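PDB 4JA0: phosphoribosylaminoimidazole carboxylase from Bombyx mori, which probably catalyses two steps of de novo purine biosynthesis, pairing an AIR carboxylase with a SAICAR synthetase in one bifunctional chain. Local coordinates for residues A[226-234]-A[247-255]. Sequence-based numbering, arbitrary orientation.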
ATOM      1  N   LEU A 226     -60.428 -12.872 -18.700  1.00 17.42           N
ATOM      2  CA  LEU A 226     -60.481 -11.726 -19.607  1.00 10.82           C
ATOM      3  C   LEU A 226     -59.565 -11.878 -20.830  1.00 13.40           C
ATOM      4  O   LEU A 226     -59.325 -10.888 -21.537  1.00  7.73           O
ATOM      5  CB  LEU A 226     -60.119 -10.438 -18.864  1.00 12.25           C
ATOM      6  CG  LEU A 226     -61.080 -10.014 -17.750  1.00 14.94           C
ATOM      7  CD1 LEU A 226     -60.525  -8.854 -16.930  1.00  8.60           C
ATOM      8  CD2 LEU A 226     -62.411  -9.655 -18.354  1.00  2.91           C
ATOM      9  N   MET A 227     -59.075 -13.101 -21.081  1.00 11.27           N
ATOM     10  CA  MET A 227     -58.127 -13.366 -22.181  1.00  6.04           C
ATOM     11  C   MET A 227     -58.526 -12.722 -23.513  1.00 12.01           C
ATOM     12  O   MET A 227     -59.702 -12.652 -23.856  1.00 30.07           O
ATOM     13  CB  MET A 227     -57.903 -14.873 -22.365  1.00  7.35           C
ATOM     14  CG  MET A 227     -59.141 -15.703 -22.701  1.00 18.28           C
ATOM     15  SD  MET A 227     -58.806 -17.479 -22.983  1.00 37.16           S
ATOM     16  CE  MET A 227     -57.714 -17.905 -21.623  1.00 23.80           C
ATOM     17  N   VAL A 228     -57.537 -12.252 -24.261  1.00  7.87           N
ATOM     18  CA  VAL A 228     -57.796 -11.466 -25.465  1.00 13.83           C
ATOM     19  C   VAL A 228     -57.091 -12.073 -26.667  1.00  9.10           C
ATOM     20  O   VAL A 228     -57.080 -11.499 -27.761  1.00  9.25           O
ATOM     21  CB  VAL A 228     -57.322  -9.997 -25.294  1.00 12.40           C
ATOM     22  CG1 VAL A 228     -58.100  -9.079 -26.204  1.00 30.04           C
ATOM     23  CG2 VAL A 228     -57.529  -9.549 -23.890  1.00 22.74           C
ATOM     24  N   ASP A 229     -56.467 -13.222 -26.451  1.00 11.55           N
ATOM     25  CA  ASP A 229     -55.683 -13.862 -27.505  1.00 22.55           C
ATOM     26  C   ASP A 229     -56.507 -14.879 -28.298  1.00 16.00           C
ATOM     27  O   ASP A 229     -57.718 -15.012 -28.117  1.00 21.95           O
ATOM     28  CB  ASP A 229     -54.468 -14.560 -26.897  1.00  8.25           C
ATOM     29  CG  ASP A 229     -54.851 -15.504 -25.786  1.00 16.72           C
ATOM     30  OD1 ASP A 229     -55.503 -15.051 -24.815  1.00 14.22           O
ATOM     31  OD2 ASP A 229     -54.508 -16.704 -25.888  1.00 37.00           O
ATOM     32  N   LYS A 230     -55.816 -15.611 -29.161  1.00 30.79           N
ATOM     33  CA  LYS A 230     -56.398 -16.653 -30.005  1.00 30.46           C
ATOM     34  C   LYS A 230     -56.892 -17.898 -29.217  1.00 19.68           C
ATOM     35  O   LYS A 230     -57.386 -18.864 -29.799  1.00 17.68           O
ATOM     36  CB  LYS A 230     -55.350 -17.042 -31.065  1.00 24.10           C
ATOM     37  CG  LYS A 230     -55.814 -17.916 -32.216  1.00 35.58           C
ATOM     38  CD  LYS A 230     -54.615 -18.635 -32.817  1.00 20.89           C
ATOM     39  CE  LYS A 230     -55.038 -19.698 -33.798  1.00 12.85           C
ATOM     40  NZ  LYS A 230     -53.861 -20.454 -34.299  1.00 47.89           N
ATOM     41  N   GLN A 231     -56.777 -17.873 -27.893  1.00 15.42           N
ATOM     42  CA  GLN A 231     -57.311 -18.964 -27.091  1.00 19.40           C
ATOM     43  C   GLN A 231     -58.840 -18.900 -27.086  1.00 26.56           C
ATOM     44  O   GLN A 231     -59.517 -19.923 -26.968  1.00 25.06           O
ATOM     45  CB  GLN A 231     -56.767 -18.920 -25.660  1.00 10.94           C
ATOM     46  CG  GLN A 231     -56.996 -20.205 -24.866  1.00 26.18           C
ATOM     47  CD  GLN A 231     -56.400 -21.437 -25.549  1.00 38.94           C
ATOM     48  OE1 GLN A 231     -55.344 -21.357 -26.181  1.00 29.78           O
ATOM     49  NE2 GLN A 231     -57.075 -22.579 -25.420  1.00 28.46           N
ATOM     50  N   VAL A 232     -59.376 -17.689 -27.212  1.00 21.41           N
ATOM     51  CA  VAL A 232     -60.817 -17.486 -27.277  1.00 22.97           C
ATOM     52  C   VAL A 232     -61.387 -18.258 -28.457  1.00 33.52           C
ATOM     53  O   VAL A 232     -62.431 -18.924 -28.350  1.00 14.38           O
ATOM     54  CB  VAL A 232     -61.164 -15.988 -27.416  1.00 13.74           C
ATOM     55  CG1 VAL A 232     -62.612 -15.800 -27.825  1.00 10.37           C
ATOM     56  CG2 VAL A 232     -60.883 -15.257 -26.110  1.00 37.07           C
ATOM     57  N   TYR A 233     -60.677 -18.183 -29.579  1.00 17.94           N
ATOM     58  CA  TYR A 233     -61.091 -18.892 -30.781  1.00 23.49           C
ATOM     59  C   TYR A 233     -60.926 -20.420 -30.626  1.00 18.91           C
ATOM     60  O   TYR A 233     -61.776 -21.187 -31.076  1.00 39.62           O
ATOM     61  CB  TYR A 233     -60.317 -18.358 -31.995  1.00 23.24           C
ATOM     62  CG  TYR A 233     -60.602 -19.095 -33.286  1.00 31.92           C
ATOM     63  CD1 TYR A 233     -59.665 -19.960 -33.836  1.00 22.04           C
ATOM     64  CD2 TYR A 233     -61.818 -18.934 -33.950  1.00 17.58           C
ATOM     65  CE1 TYR A 233     -59.926 -20.632 -35.013  1.00 18.41           C
ATOM     66  CE2 TYR A 233     -62.087 -19.612 -35.139  1.00 17.53           C
ATOM     67  CZ  TYR A 233     -61.131 -20.462 -35.664  1.00 27.85           C
ATOM     68  OH  TYR A 233     -61.365 -21.147 -36.838  1.00 21.77           O
ATOM     69  N   ARG A 234     -59.855 -20.863 -29.975  1.00 19.54           N
ATOM     70  CA  ARG A 234     -59.644 -22.293 -29.755  1.00 28.16           C
ATOM     71  C   ARG A 234     -60.736 -22.917 -28.888  1.00 34.69           C
ATOM     72  O   ARG A 234     -61.151 -24.056 -29.121  1.00 41.07           O
ATOM     73  CB  ARG A 234     -58.288 -22.552 -29.099  1.00 19.12           C
ATOM     74  CG  ARG A 234     -57.096 -22.255 -29.968  1.00 13.76           C
ATOM     75  CD  ARG A 234     -55.809 -22.563 -29.221  1.00 35.49           C
ATOM     76  NE  ARG A 234     -54.627 -22.231 -30.016  1.00 62.57           N
ATOM     77  CZ  ARG A 234     -53.795 -21.228 -29.750  1.00 37.12           C
ATOM     78  NH1 ARG A 234     -53.997 -20.446 -28.692  1.00 23.88           N
ATOM     79  NH2 ARG A 234     -52.754 -21.012 -30.546  1.00 42.50           N
ATOM     80  N   VAL A 247     -63.899 -12.125 -31.389  1.00 33.92           N
ATOM     81  CA  VAL A 247     -62.479 -12.381 -31.632  1.00 21.08           C
ATOM     82  C   VAL A 247     -61.833 -11.258 -32.468  1.00 19.87           C
ATOM     83  O   VAL A 247     -60.699 -10.859 -32.195  1.00 23.52           O
ATOM     84  CB  VAL A 247     -62.274 -13.777 -32.303  1.00 21.38           C
ATOM     85  CG1 VAL A 247     -60.835 -13.982 -32.776  1.00 13.37           C
ATOM     86  CG2 VAL A 247     -62.659 -14.874 -31.334  1.00 19.18           C
ATOM     87  N   LYS A 248     -62.552 -10.728 -33.457  1.00 17.98           N
ATOM     88  CA  LYS A 248     -62.067  -9.559 -34.198  1.00 22.25           C
ATOM     89  C   LYS A 248     -62.000  -8.350 -33.286  1.00 24.69           C
ATOM     90  O   LYS A 248     -61.075  -7.538 -33.371  1.00 17.88           O
ATOM     91  CB  LYS A 248     -62.981  -9.216 -35.373  1.00  8.21           C
ATOM     92  N   ARG A 249     -63.002  -8.221 -32.425  1.00 18.52           N
ATOM     93  CA  ARG A 249     -63.066  -7.081 -31.536  1.00 12.79           C
ATOM     94  C   ARG A 249     -61.974  -7.212 -30.483  1.00 11.03           C
ATOM     95  O   ARG A 249     -61.409  -6.206 -30.044  1.00 26.19           O
ATOM     96  CB  ARG A 249     -64.465  -6.929 -30.908  1.00  5.01           C
ATOM     97  N   ASN A 250     -61.639  -8.446 -30.116  1.00 14.55           N
ATOM     98  CA  ASN A 250     -60.527  -8.672 -29.196  1.00 17.87           C
ATOM     99  C   ASN A 250     -59.167  -8.308 -29.780  1.00 22.28           C
ATOM    100  O   ASN A 250     -58.375  -7.646 -29.120  1.00 16.34           O
ATOM    101  CB  ASN A 250     -60.507 -10.122 -28.737  1.00  9.87           C
ATOM    102  CG  ASN A 250     -61.413 -10.369 -27.556  1.00 12.09           C
ATOM    103  OD1 ASN A 250     -62.053  -9.454 -27.037  1.00  7.51           O
ATOM    104  ND2 ASN A 250     -61.489 -11.624 -27.132  1.00 18.72           N
ATOM    105  N   PHE A 251     -58.916  -8.703 -31.025  1.00 20.14           N
ATOM    106  CA  PHE A 251     -57.629  -8.438 -31.662  1.00 15.25           C
ATOM    107  C   PHE A 251     -57.444  -6.957 -31.970  1.00 15.67           C
ATOM    108  O   PHE A 251     -56.316  -6.464 -31.981  1.00 19.25           O
ATOM    109  CB  PHE A 251     -57.470  -9.246 -32.959  1.00 12.16           C
ATOM    110  CG  PHE A 251     -57.298 -10.736 -32.748  1.00 14.44           C
ATOM    111  CD1 PHE A 251     -56.946 -11.557 -33.812  1.00 21.30           C
ATOM    112  CD2 PHE A 251     -57.472 -11.312 -31.490  1.00 12.77           C
ATOM    113  CE1 PHE A 251     -56.773 -12.928 -33.628  1.00 30.86           C
ATOM    114  CE2 PHE A 251     -57.312 -12.682 -31.298  1.00 17.22           C
ATOM    115  CZ  PHE A 251     -56.954 -13.490 -32.364  1.00 21.83           C
ATOM    116  N   ALA A 252     -58.545  -6.258 -32.247  1.00 25.57           N
ATOM    117  CA  ALA A 252     -58.497  -4.824 -32.525  1.00 27.44           C
ATOM    118  C   ALA A 252     -58.110  -4.056 -31.268  1.00 27.29           C
ATOM    119  O   ALA A 252     -57.338  -3.092 -31.330  1.00 18.60           O
ATOM    120  CB  ALA A 252     -59.833  -4.326 -33.064  1.00  6.05           C
ATOM    121  N   TRP A 253     -58.624  -4.504 -30.126  1.00 11.40           N
ATOM    122  CA  TRP A 253     -58.287  -3.882 -28.851  1.00 14.10           C
ATOM    123  C   TRP A 253     -56.788  -3.988 -28.588  1.00 25.74           C
ATOM    124  O   TRP A 253     -56.163  -3.028 -28.144  1.00 30.11           O
ATOM    125  CB  TRP A 253     -59.079  -4.520 -27.707  1.00 10.77           C
ATOM    126  CG  TRP A 253     -58.832  -3.866 -26.366  1.00 17.47           C
ATOM    127  CD1 TRP A 253     -59.388  -2.706 -25.899  1.00 18.66           C
ATOM    128  CD2 TRP A 253     -57.981  -4.348 -25.322  1.00 26.35           C
ATOM    129  NE1 TRP A 253     -58.928  -2.434 -24.633  1.00  8.48           N
ATOM    130  CE2 TRP A 253     -58.064  -3.429 -24.256  1.00 23.10           C
ATOM    131  CE3 TRP A 253     -57.146  -5.459 -25.190  1.00 14.25           C
ATOM    132  CZ2 TRP A 253     -57.339  -3.592 -23.074  1.00 18.57           C
ATOM    133  CZ3 TRP A 253     -56.436  -5.615 -24.015  1.00 18.07           C
ATOM    134  CH2 TRP A 253     -56.536  -4.688 -22.975  1.00 19.06           C
ATOM    135  N   VAL A 254     -56.224  -5.162 -28.845  1.00 15.47           N
ATOM    136  CA  VAL A 254     -54.801  -5.373 -28.683  1.00 10.68           C
ATOM    137  C   VAL A 254     -53.972  -4.517 -29.651  1.00 16.72           C
ATOM    138  O   VAL A 254     -52.984  -3.918 -29.238  1.00 15.75           O
ATOM    139  CB  VAL A 254     -54.443  -6.869 -28.839  1.00 17.56           C
ATOM    140  CG1 VAL A 254     -52.946  -7.048 -28.999  1.00  5.08           C
ATOM    141  CG2 VAL A 254     -54.966  -7.671 -27.643  1.00 14.29           C
ATOM    142  N   LYS A 255     -54.363  -4.458 -30.928  1.00 19.22           N
ATOM    143  CA  LYS A 255     -53.661  -3.604 -31.903  1.00 19.15           C
ATOM    144  C   LYS A 255     -53.686  -2.157 -31.448  1.00 24.86           C
ATOM    145  O   LYS A 255     -52.735  -1.403 -31.665  1.00 17.76           O
ATOM    146  CB  LYS A 255     -54.283  -3.711 -33.298  1.00 13.82           C
TER
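V228 lies against N250, W253 and V254 on one flank of helix 241-257. This is helix-against-loop packing in the SAICAR synthetase part of the chain. Residues 226-230 and the short helix 231-235 that follows lie along the longer helix. No hydrogen bond crosses between 226-234 and 247-255; the contact is van der Waals packing, some of it against carbonyl and amide atoms.

The side chain of V228 carries most of the nonpolar contact. With CG1 anti to the backbone N (chi1 -155°), V228 lays this methyl on helix 241-257. It lies 3.6 Å from N250 CB and also touches V254 CG2. V228 CG1 comes obliquely to the W253 ring, 3.9 Å from CE3, and the two side chains meet at about a right angle. Farther along, the V232 and V247 side chains pass alongside, pointing opposite ways, with V232 CG1 3.6 Å from V247 CG2. V232 CG2 also meets the amide end of N250.

The F251 ring packs against backbone. Its edge meets V228 O, 3.7 Å from F251 CE2, and the D229 carbonyl carbon. V247 CG1, one turn earlier on the same helix, covers one ring face near the rim. S213, D214 and I59 also touch this side chain. Replacing F251 by an alanine would remove the ring and is likely to open a gap beside the D229-K230 backbone, with V247 CG1 losing the face it packs on.

D229 OD2 accepts a weak capping bond from Q231 N at the turn leading into the short helix. K230 extends away from the contact to a salt bridge with D46, which also pairs with R234. Y233 OH bonds D52, while Y233 CB stays at the contact, 4.2 Å from V247 CG2.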